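PDB 3LUL: 4-amino-4-deoxychorismate lyase from Legionella pneumophila, which belongs to the class IV aminotransferase family of pyridoxal phosphate-dependent proteins and carries that cofactor covalently attached to its chain. Local coordinates for residues B[34-38]-B[39-43]; B[79-83]-B[84-88]; B[172-176]-B[177-181]; B[261-264]-B[265-268]. One frame throughout, in Å; residues are numbered along the deposited sequence.

Interaction 1. Residues B[34-38]-B[39-43]; sequences RVNSS and KPSFA
K39 O is met by two neighbouring groups of the facing strand: N36 N donates a hydrogen bond to it at 2.9 Å, and V35 CA comes within 3.4 Å as a weaker CA-H...O contact. K39 N returns a bond to N36 O, closing a two-residue hairpin through the type I' turn N36 to K39; S37 and S38 take the left-handed backbone conformation this turn needs. V35 and P40 form the next, non-hydrogen-bonded pair, their side chains on the face covered by helix 65-78. Beyond them S41 N reaches R34 O at 2.9 Å and 172°. On the other face, R34 NE meets N36 OD1 at 2.8 Å in the carbonyl plane, on a lone pair, although OD1 is tilted from the guanidinium plane. The other end of the amide, N36 ND2, lies 3.5 Å from S41 CB, and a water bridges it to S41 OG, 2.6 Å from that water and anti to the backbone N (chi1 179°). These two partners are consistent with the amide orientation modelled. P40, lacking an N-H on this outermost strand of the chain's five-stranded sheet, has no backbone donor for a further strand.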
loop_
_atom_site.group_PDB
_atom_site.type_symbol
_atom_site.label_atom_id
_atom_site.label_comp_id
_atom_site.label_asym_id
_atom_site.label_seq_id
_atom_site.Cartn_x
_atom_site.Cartn_y
_atom_site.Cartn_z
ATOM N N ARG B 34 -3.649 -5.448 -22.124
ATOM C CA ARG B 34 -3.271 -6.470 -23.062
ATOM C C ARG B 34 -3.101 -5.870 -24.452
ATOM O O ARG B 34 -3.906 -5.041 -24.885
ATOM C CB ARG B 34 -4.311 -7.560 -23.080
ATOM C CG ARG B 34 -3.920 -8.751 -23.973
ATOM C CD ARG B 34 -4.773 -9.954 -23.617
ATOM N NE ARG B 34 -4.567 -11.083 -24.528
ATOM C CZ ARG B 34 -5.084 -12.310 -24.374
ATOM N NH1 ARG B 34 -5.853 -12.630 -23.322
ATOM N NH2 ARG B 34 -4.817 -13.240 -25.288
ATOM N N VAL B 35 -2.056 -6.293 -25.162
ATOM C CA VAL B 35 -1.858 -5.887 -26.540
ATOM C C VAL B 35 -1.989 -7.150 -27.401
ATOM O O VAL B 35 -1.293 -8.150 -27.140
ATOM C CB VAL B 35 -0.518 -5.204 -26.758
ATOM C CG1 VAL B 35 -0.303 -4.942 -28.251
ATOM C CG2 VAL B 35 -0.474 -3.910 -25.989
ATOM N N ASN B 36 -2.921 -7.097 -28.366
ATOM C CA ASN B 36 -3.197 -8.198 -29.287
ATOM C C ASN B 36 -3.032 -7.699 -30.705
ATOM O O ASN B 36 -3.634 -6.718 -31.082
ATOM C CB ASN B 36 -4.636 -8.732 -29.139
ATOM C CG ASN B 36 -4.993 -9.150 -27.718
ATOM O OD1 ASN B 36 -4.433 -10.102 -27.173
ATOM N ND2 ASN B 36 -5.982 -8.472 -27.127
ATOM N N SER B 37 -2.186 -8.353 -31.487
ATOM C CA SER B 37 -1.956 -7.999 -32.882
ATOM C C SER B 37 -1.621 -6.513 -33.058
ATOM O O SER B 37 -2.121 -5.843 -33.969
ATOM C CB SER B 37 -3.134 -8.452 -33.750
ATOM O OG SER B 37 -3.506 -9.803 -33.468
ATOM N N SER B 38 -0.772 -6.025 -32.153
ATOM C CA SER B 38 -0.241 -4.660 -32.137
ATOM C C SER B 38 -1.273 -3.608 -31.762
ATOM O O SER B 38 -1.018 -2.424 -31.937
ATOM C CB SER B 38 0.394 -4.288 -33.474
ATOM O OG SER B 38 1.307 -5.292 -33.860
ATOM N N LYS B 39 -2.417 -4.052 -31.268
ATOM C CA LYS B 39 -3.504 -3.161 -30.838
ATOM C C LYS B 39 -3.779 -3.290 -29.329
ATOM O O LYS B 39 -3.971 -4.398 -28.823
ATOM C CB LYS B 39 -4.773 -3.465 -31.625
ATOM C CG LYS B 39 -4.674 -3.055 -33.107
ATOM C CD LYS B 39 -5.750 -3.742 -33.955
ATOM C CE LYS B 39 -5.811 -3.185 -35.391
ATOM N NZ LYS B 39 -6.012 -4.267 -36.418
ATOM N N PRO B 40 -3.841 -2.154 -28.617
ATOM C CA PRO B 40 -4.237 -2.238 -27.208
ATOM C C PRO B 40 -5.714 -2.621 -27.079
ATOM O O PRO B 40 -6.577 -1.995 -27.666
ATOM C CB PRO B 40 -3.956 -0.821 -26.660
ATOM C CG PRO B 40 -3.995 0.056 -27.818
ATOM C CD PRO B 40 -3.620 -0.758 -29.036
ATOM N N SER B 41 -5.974 -3.658 -26.305
ATOM C CA SER B 41 -7.297 -4.155 -26.029
ATOM C C SER B 41 -7.990 -3.314 -24.935
ATOM O O SER B 41 -7.467 -3.131 -23.819
ATOM C CB SER B 41 -7.136 -5.589 -25.540
ATOM O OG SER B 41 -8.354 -6.194 -25.207
ATOM N N PHE B 42 -9.179 -2.831 -25.260
ATOM C CA PHE B 42 -10.011 -2.052 -24.325
ATOM C C PHE B 42 -9.340 -0.819 -23.756
ATOM O O PHE B 42 -9.544 -0.468 -22.608
ATOM C CB PHE B 42 -10.624 -2.963 -23.264
ATOM C CG PHE B 42 -11.382 -4.058 -23.894
ATOM C CD1 PHE B 42 -12.675 -3.860 -24.324
ATOM C CD2 PHE B 42 -10.737 -5.230 -24.215
ATOM C CE1 PHE B 42 -13.342 -4.861 -25.008
ATOM C CE2 PHE B 42 -11.381 -6.231 -24.890
ATOM C CZ PHE B 42 -12.688 -6.048 -25.276
ATOM N N ALA B 43 -8.585 -0.140 -24.619
ATOM C CA ALA B 43 -7.882 1.076 -24.234
ATOM C C ALA B 43 -8.821 2.089 -23.569
ATOM O O ALA B 43 -8.415 2.756 -22.637
ATOM C CB ALA B 43 -7.233 1.721 -25.454
HETATM O O HOH W 1 -6.490 -4.905 -21.950
HETATM O O HOH W 2 -7.914 -8.719 -24.559
#

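Interaction 2. Residues B[79-83]-B[84-88]; sequences DNLYH and GGIKA
L81 packs its CD2 methyl against the backbone of the strand that follows, 3.6 Å from G85 O and 4.1 Å from G85 N, and this is the tight half of the contact. Its chi1 of -148° is off the usual staggered positions, and L81 CG stands 4.3 Å from G84 CA. G84 has no side chain to keep the leucine off, and its backbone (phi 162°) is extended in a way open mainly to glycine. The apolar patch runs on to I86, whose CG1 lies 4.4 Å from L81 CD2; V35 and T112 of the flanking strands touch both side chains, and I86 also meets I76 and L72 of helix 65-78. That helix ends just before, in a Schellman motif with N80 as its C-prime residue.

The other half is exposed. Y82 and H83 point away from the strand and pack on each other: Y82 CD2 sits 3.4 Å above the plane of the H83 ring, over its centre, while H83 CD2 lies in plane at the edge of the tyrosine ring. Both touch a crystal neighbour, so their poses may partly reflect the lattice. The two ranges exchange no hydrogen bond; van der Waals contact of the leucine with backbone and with I86 links them. H83 ND1 instead accepts the backbone N-H of S37, which would place the proton of a neutral imidazole on NE2.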
loop_
_atom_site.group_PDB
_atom_site.type_symbol
_atom_site.label_atom_id
_atom_site.label_comp_id
_atom_site.label_asym_id
_atom_site.label_seq_id
_atom_site.Cartn_x
_atom_site.Cartn_y
_atom_site.Cartn_z
ATOM N N ASP B 79 8.505 -0.390 -29.643
ATOM C CA ASP B 79 9.011 -1.620 -29.040
ATOM C C ASP B 79 8.692 -2.880 -29.850
ATOM O O ASP B 79 8.958 -3.989 -29.389
ATOM C CB ASP B 79 8.437 -1.750 -27.629
ATOM C CG ASP B 79 8.889 -0.619 -26.696
ATOM O OD1 ASP B 79 9.717 0.231 -27.099
ATOM O OD2 ASP B 79 8.408 -0.575 -25.539
ATOM N N ASN B 80 8.114 -2.720 -31.041
ATOM C CA ASN B 80 7.812 -3.831 -31.931
ATOM C C ASN B 80 6.927 -4.922 -31.334
ATOM O O ASN B 80 7.090 -6.108 -31.617
ATOM C CB ASN B 80 9.131 -4.400 -32.493
ATOM C CG ASN B 80 9.928 -3.340 -33.235
ATOM O OD1 ASN B 80 9.480 -2.831 -34.271
ATOM N ND2 ASN B 80 11.090 -2.963 -32.684
ATOM N N LEU B 81 5.958 -4.512 -30.532
ATOM C CA LEU B 81 5.071 -5.447 -29.872
ATOM C C LEU B 81 3.973 -5.909 -30.836
ATOM O O LEU B 81 3.414 -5.100 -31.622
ATOM C CB LEU B 81 4.475 -4.771 -28.637
ATOM C CG LEU B 81 4.117 -5.559 -27.395
ATOM C CD1 LEU B 81 5.343 -6.215 -26.791
ATOM C CD2 LEU B 81 3.425 -4.598 -26.408
ATOM N N TYR B 82 3.681 -7.207 -30.820
ATOM C CA TYR B 82 2.515 -7.733 -31.520
ATOM C C TYR B 82 1.558 -8.230 -30.468
ATOM O O TYR B 82 0.545 -7.572 -30.209
ATOM C CB TYR B 82 2.906 -8.786 -32.556
ATOM C CG TYR B 82 1.781 -9.263 -33.483
ATOM C CD1 TYR B 82 1.526 -8.614 -34.710
ATOM C CD2 TYR B 82 1.014 -10.386 -33.164
ATOM C CE1 TYR B 82 0.510 -9.062 -35.568
ATOM C CE2 TYR B 82 0.003 -10.856 -34.038
ATOM C CZ TYR B 82 -0.247 -10.183 -35.225
ATOM O OH TYR B 82 -1.241 -10.668 -36.073
ATOM N N HIS B 83 1.868 -9.356 -29.824
ATOM C CA HIS B 83 1.146 -9.772 -28.629
ATOM C C HIS B 83 2.007 -9.431 -27.412
ATOM O O HIS B 83 3.226 -9.630 -27.408
ATOM C CB HIS B 83 0.869 -11.265 -28.601
ATOM C CG HIS B 83 0.043 -11.771 -29.742
ATOM N ND1 HIS B 83 -0.959 -11.030 -30.329
ATOM C CD2 HIS B 83 0.026 -12.981 -30.352
ATOM C CE1 HIS B 83 -1.531 -11.745 -31.281
ATOM N NE2 HIS B 83 -0.959 -12.936 -31.310
ATOM N N GLY B 84 1.370 -8.965 -26.357
ATOM C CA GLY B 84 2.100 -8.650 -25.103
ATOM C C GLY B 84 1.284 -7.743 -24.213
ATOM O O GLY B 84 0.053 -7.801 -24.240
ATOM N N GLY B 85 1.969 -6.928 -23.413
ATOM C CA GLY B 85 1.294 -5.988 -22.534
ATOM C C GLY B 85 1.899 -4.618 -22.488
ATOM O O GLY B 85 3.073 -4.420 -22.852
ATOM N N ILE B 86 1.081 -3.657 -22.034
ATOM C CA ILE B 86 1.577 -2.330 -21.676
ATOM C C ILE B 86 1.077 -1.970 -20.279
ATOM O O ILE B 86 -0.093 -2.173 -19.968
ATOM C CB ILE B 86 1.090 -1.202 -22.625
ATOM C CG1 ILE B 86 1.653 -1.329 -24.025
ATOM C CG2 ILE B 86 1.506 0.182 -22.070
ATOM C CD1 ILE B 86 1.047 -0.330 -25.005
ATOM N N LYS B 87 1.986 -1.484 -19.434
ATOM C CA LYS B 87 1.619 -0.989 -18.091
ATOM C C LYS B 87 1.730 0.525 -18.091
ATOM O O LYS B 87 2.750 1.072 -18.497
ATOM C CB LYS B 87 2.511 -1.608 -17.026
ATOM C CG LYS B 87 2.047 -1.337 -15.593
ATOM C CD LYS B 87 2.887 -2.136 -14.559
ATOM C CE LYS B 87 2.598 -1.661 -13.129
ATOM N NZ LYS B 87 3.231 -2.569 -12.090
ATOM N N ALA B 88 0.662 1.206 -17.690
ATOM C CA ALA B 88 0.661 2.675 -17.512
ATOM C C ALA B 88 0.706 2.929 -16.017
ATOM O O ALA B 88 -0.047 2.315 -15.288
ATOM C CB ALA B 88 -0.584 3.267 -18.072
#

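Interaction 3. Residues B[172-176]-B[177-181]; sequences VTETT and CANLF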
loop_
_atom_site.group_PDB
_atom_site.type_symbol
_atom_site.label_atom_id
_atom_site.label_comp_id
_atom_site.label_asym_id
_atom_site.label_seq_id
_atom_site.Cartn_x
_atom_site.Cartn_y
_atom_site.Cartn_z
ATOM N N VAL B 172 -15.999 -13.750 0.071
ATOM C CA VAL B 172 -14.920 -13.755 -0.926
ATOM C C VAL B 172 -14.834 -12.412 -1.650
ATOM O O VAL B 172 -15.867 -11.842 -1.995
ATOM C CB VAL B 172 -15.197 -14.822 -2.030
ATOM C CG1 VAL B 172 -13.998 -14.934 -2.991
ATOM C CG2 VAL B 172 -15.540 -16.174 -1.427
ATOM N N THR B 173 -13.638 -11.914 -1.898
ATOM C CA THR B 173 -13.452 -10.719 -2.729
ATOM C C THR B 173 -12.754 -11.115 -4.050
ATOM O O THR B 173 -13.418 -11.318 -5.058
ATOM C CB THR B 173 -12.760 -9.565 -1.978
ATOM O OG1 THR B 173 -11.422 -9.927 -1.538
ATOM C CG2 THR B 173 -13.619 -9.194 -0.797
ATOM N N GLU B 174 -11.439 -11.266 -4.014
ATOM C CA GLU B 174 -10.634 -11.454 -5.226
ATOM C C GLU B 174 -9.308 -12.049 -4.845
ATOM O O GLU B 174 -9.027 -12.214 -3.656
ATOM C CB GLU B 174 -10.421 -10.084 -5.881
ATOM C CG GLU B 174 -9.680 -9.138 -4.983
ATOM C CD GLU B 174 -9.760 -7.691 -5.412
ATOM O OE1 GLU B 174 -10.342 -7.403 -6.474
ATOM O OE2 GLU B 174 -9.172 -6.861 -4.697
ATOM N N THR B 175 -8.476 -12.373 -5.840
ATOM C CA THR B 175 -7.110 -12.782 -5.571
ATOM C C THR B 175 -6.122 -11.598 -5.566
ATOM O O THR B 175 -6.525 -10.434 -5.496
ATOM C CB THR B 175 -6.623 -13.886 -6.581
ATOM O OG1 THR B 175 -6.384 -13.310 -7.866
ATOM C CG2 THR B 175 -7.645 -15.060 -6.651
ATOM N N THR B 176 -4.835 -11.900 -5.628
ATOM C CA THR B 176 -3.794 -10.857 -5.747
ATOM C C THR B 176 -3.803 -10.100 -7.074
ATOM O O THR B 176 -3.197 -9.032 -7.193
ATOM C CB THR B 176 -2.392 -11.428 -5.581
ATOM O OG1 THR B 176 -2.064 -12.303 -6.677
ATOM C CG2 THR B 176 -2.258 -12.168 -4.237
ATOM N N CYS B 177 -4.442 -10.673 -8.092
ATOM C CA CYS B 177 -4.382 -10.088 -9.434
ATOM C C CYS B 177 -5.593 -10.342 -10.323
ATOM O O CYS B 177 -5.551 -10.031 -11.511
ATOM C CB CYS B 177 -3.123 -10.642 -10.123
ATOM S SG CYS B 177 -3.239 -12.405 -10.479
ATOM N N ALA B 178 -6.686 -10.849 -9.763
ATOM C CA ALA B 178 -7.789 -11.308 -10.576
ATOM C C ALA B 178 -9.090 -11.372 -9.792
ATOM O O ALA B 178 -9.086 -11.540 -8.557
ATOM C CB ALA B 178 -7.439 -12.678 -11.204
ATOM N N ASN B 179 -10.197 -11.169 -10.514
ATOM C CA ASN B 179 -11.521 -11.363 -9.971
ATOM C C ASN B 179 -11.861 -12.855 -10.014
ATOM O O ASN B 179 -11.284 -13.613 -10.806
ATOM C CB ASN B 179 -12.557 -10.551 -10.760
ATOM C CG ASN B 179 -12.403 -9.034 -10.545
ATOM O OD1 ASN B 179 -12.084 -8.305 -11.466
ATOM N ND2 ASN B 179 -12.606 -8.578 -9.305
ATOM N N LEU B 180 -12.799 -13.246 -9.168
ATOM C CA LEU B 180 -13.256 -14.636 -9.065
ATOM C C LEU B 180 -14.686 -14.823 -9.492
ATOM O O LEU B 180 -15.569 -14.041 -9.150
ATOM C CB LEU B 180 -13.132 -15.134 -7.625
ATOM C CG LEU B 180 -13.469 -16.623 -7.409
ATOM C CD1 LEU B 180 -12.551 -17.270 -6.368
ATOM C CD2 LEU B 180 -14.886 -16.786 -6.959
ATOM N N PHE B 181 -14.919 -15.929 -10.204
ATOM C CA PHE B 181 -16.244 -16.378 -10.642
ATOM C C PHE B 181 -16.372 -17.834 -10.207
ATOM O O PHE B 181 -15.377 -18.564 -10.142
ATOM C CB PHE B 181 -16.370 -16.294 -12.174
ATOM C CG PHE B 181 -16.633 -14.890 -12.699
ATOM C CD1 PHE B 181 -15.595 -13.991 -12.877
ATOM C CD2 PHE B 181 -17.894 -14.515 -13.089
ATOM C CE1 PHE B 181 -15.825 -12.733 -13.376
ATOM C CE2 PHE B 181 -18.130 -13.242 -13.591
ATOM C CZ PHE B 181 -17.087 -12.351 -13.714
HETATM O O HOH W 3 -13.907 -10.880 -7.639
#
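The carboxylate of E174 and the amide of N179 are the flat groups that meet here, their planes 44° apart and E174 OE1 3.8 Å from N179 ND2. Both have firmer partners in L198, whose N bonds to OE1 and whose O accepts from ND2. OE1 also makes a weak hydrogen bond to N1 of the modified lysine at position 141, so the carboxylate faces the pyridine nitrogen of the cofactor, a common arrangement among pyridoxal phosphate enzymes. N179 ND2 has a second acceptor in a water at 3.1 Å. The same water accepts from L180 N and donates to T173 O at 2.7 Å, filling in between backbones that are not directly bonded there.

Toward the turn the chains close up. T175 N donates to A178 O at 2.9 Å, and the same carbonyl oxygen lies 3.3 Å from E174 CB. T175 OG1, tucked between its own backbone N and carbonyl carbon (chi1 73°), faces the turn and accepts C177 N in a long but straight bond of 3.3 Å and 171°. The hydroxyls of T175 and T176 each bond to one carboxylate oxygen of D162, tying the turn to the start of strand 162-167.

T176 also touches L99 of the second subunit. The weakly bonded strand 172-175 runs antiparallel beside 162-167, strand 179-184 lies between 187-190 and 232-237, and helix 201-212 packs on N179 and F181 through R203, and on F181 also through L206.

Interaction 4. Residues B[261-264]-B[265-268]; sequences DKLI and FLLN
K262 and L266 are one turn apart on helix 258-269, and their side chains cross at a slant. The lysine leaves with CG anti to its backbone N (chi1 -178°) and stays extended, so that its methylene chain passes the leucine: K262 CG is 4.0 Å and CE 4.2 Å from L266 CD1. L266 CD1 is also 4.5 Å from L263 CD2, a looser apolar contact.

I264 and N268 are arranged differently, lying side by side and pointing the same way. I264 CG2 lies anti to the backbone N, on the side of the carbonyl carbon, which brings it 3.9 Å from N268 ND2. The oxygen end of that amide turns to a water, which donates to N268 OD1 at 2.6 Å and to I264 O at 2.7 Å. Beneath the side chains four regular i to i+4 bonds hold the helix, among them L267 N to L263 O at 2.9 Å and 173°.

L263 and L267 face the protein: L263 fits against L206 and C210 of helix 201-212, L267 against H209 of that helix, and both against I242 of strand 241-248. On the flank, D261 OD1 forms a salt bridge with R244. The helix is thus amphipathic, with L263 and L266 buried, L267 partly so, and D261, K262, F265 and N268 exposed. I264 O accepts both N268 N and the water, and since that water gives one hydrogen to each oxygen, it bridges side chain and backbone and identifies OD1 as the end of the N268 amide turned to it, with ND2 beside I264 CG2.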
loop_
_atom_site.group_PDB
_atom_site.type_symbol
_atom_site.label_atom_id
_atom_site.label_comp_id
_atom_site.label_asym_id
_atom_site.label_seq_id
_atom_site.Cartn_x
_atom_site.Cartn_y
_atom_site.Cartn_z
ATOM N N ASP B 261 -15.645 -22.521 -21.663
ATOM C CA ASP B 261 -15.209 -22.490 -23.070
ATOM C C ASP B 261 -15.929 -21.426 -23.901
ATOM O O ASP B 261 -15.301 -20.740 -24.709
ATOM C CB ASP B 261 -15.344 -23.848 -23.751
ATOM C CG ASP B 261 -14.518 -24.915 -23.066
ATOM O OD1 ASP B 261 -13.328 -24.667 -22.820
ATOM O OD2 ASP B 261 -15.062 -25.985 -22.760
ATOM N N LYS B 262 -17.222 -21.273 -23.671
ATOM C CA LYS B 262 -17.995 -20.229 -24.335
ATOM C C LYS B 262 -17.468 -18.825 -23.981
ATOM O O LYS B 262 -17.294 -17.982 -24.851
ATOM C CB LYS B 262 -19.486 -20.322 -23.976
ATOM C CG LYS B 262 -20.304 -19.254 -24.700
ATOM C CD LYS B 262 -21.791 -19.549 -24.777
ATOM C CE LYS B 262 -22.481 -18.552 -25.717
ATOM N NZ LYS B 262 -23.948 -18.728 -25.799
ATOM N N LEU B 263 -17.250 -18.570 -22.700
ATOM C CA LEU B 263 -16.756 -17.261 -22.269
ATOM C C LEU B 263 -15.346 -16.952 -22.809
ATOM O O LEU B 263 -15.096 -15.832 -23.254
ATOM C CB LEU B 263 -16.840 -17.134 -20.758
ATOM C CG LEU B 263 -18.282 -17.120 -20.227
ATOM C CD1 LEU B 263 -18.228 -17.082 -18.721
ATOM C CD2 LEU B 263 -19.124 -15.960 -20.788
ATOM N N ILE B 264 -14.459 -17.946 -22.839
ATOM C CA ILE B 264 -13.142 -17.781 -23.470
ATOM C C ILE B 264 -13.287 -17.376 -24.944
ATOM O O ILE B 264 -12.627 -16.413 -25.424
ATOM C CB ILE B 264 -12.297 -19.073 -23.374
ATOM C CG1 ILE B 264 -11.840 -19.268 -21.931
ATOM C CG2 ILE B 264 -11.093 -19.016 -24.359
ATOM C CD1 ILE B 264 -11.215 -20.610 -21.658
ATOM N N PHE B 265 -14.186 -18.056 -25.642
ATOM C CA PHE B 265 -14.421 -17.741 -27.037
ATOM C C PHE B 265 -14.881 -16.301 -27.190
ATOM O O PHE B 265 -14.323 -15.553 -27.996
ATOM C CB PHE B 265 -15.423 -18.710 -27.685
ATOM C CG PHE B 265 -15.761 -18.339 -29.118
ATOM C CD1 PHE B 265 -16.773 -17.439 -29.389
ATOM C CD2 PHE B 265 -15.052 -18.878 -30.179
ATOM C CE1 PHE B 265 -17.082 -17.086 -30.690
ATOM C CE2 PHE B 265 -15.366 -18.529 -31.490
ATOM C CZ PHE B 265 -16.380 -17.628 -31.734
ATOM N N LEU B 266 -15.878 -15.900 -26.399
ATOM C CA LEU B 266 -16.448 -14.562 -26.525
ATOM C C LEU B 266 -15.441 -13.446 -26.191
ATOM O O LEU B 266 -15.323 -12.462 -26.934
ATOM C CB LEU B 266 -17.712 -14.446 -25.674
ATOM C CG LEU B 266 -18.894 -15.299 -26.128
ATOM C CD1 LEU B 266 -19.998 -15.265 -25.096
ATOM C CD2 LEU B 266 -19.370 -14.836 -27.517
ATOM N N LEU B 267 -14.694 -13.621 -25.109
ATOM C CA LEU B 267 -13.660 -12.642 -24.745
ATOM C C LEU B 267 -12.638 -12.539 -25.870
ATOM O O LEU B 267 -12.193 -11.449 -26.171
ATOM C CB LEU B 267 -12.949 -12.975 -23.431
ATOM C CG LEU B 267 -13.792 -12.932 -22.152
ATOM C CD1 LEU B 267 -12.956 -13.512 -21.000
ATOM C CD2 LEU B 267 -14.323 -11.535 -21.785
ATOM N N ASN B 268 -12.316 -13.665 -26.493
ATOM C CA ASN B 268 -11.357 -13.704 -27.610
ATOM C C ASN B 268 -11.801 -12.987 -28.862
ATOM O O ASN B 268 -10.959 -12.417 -29.540
ATOM C CB ASN B 268 -10.995 -15.142 -27.997
ATOM C CG ASN B 268 -9.914 -15.734 -27.125
ATOM O OD1 ASN B 268 -9.345 -15.057 -26.260
ATOM N ND2 ASN B 268 -9.614 -17.012 -27.351
HETATM O O HOH W 4 -10.474 -15.616 -23.948
#

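All four contacts are local and follow in series, none nested or crossed. Interaction 1 closes the hairpin of strands 28-36 and 39-40; helix 65-78 then leads to interaction 2, where the chain turns into strand 84-91. These two touch: V35 to G84 pairs strands 28-36 and 84-91 of one sheet, and S38 to Y82 joins the two turns. Interaction 3 makes the turn between strands 172-175 and 179-184 in the second, larger sheet, its centre about 23 Å from that of interaction 1. Interaction 4, within helix 258-269, shares helix 201-212 with interaction 3: F181 and L263 both touch L206. Beyond it the C-terminal S272 bonds back to F42.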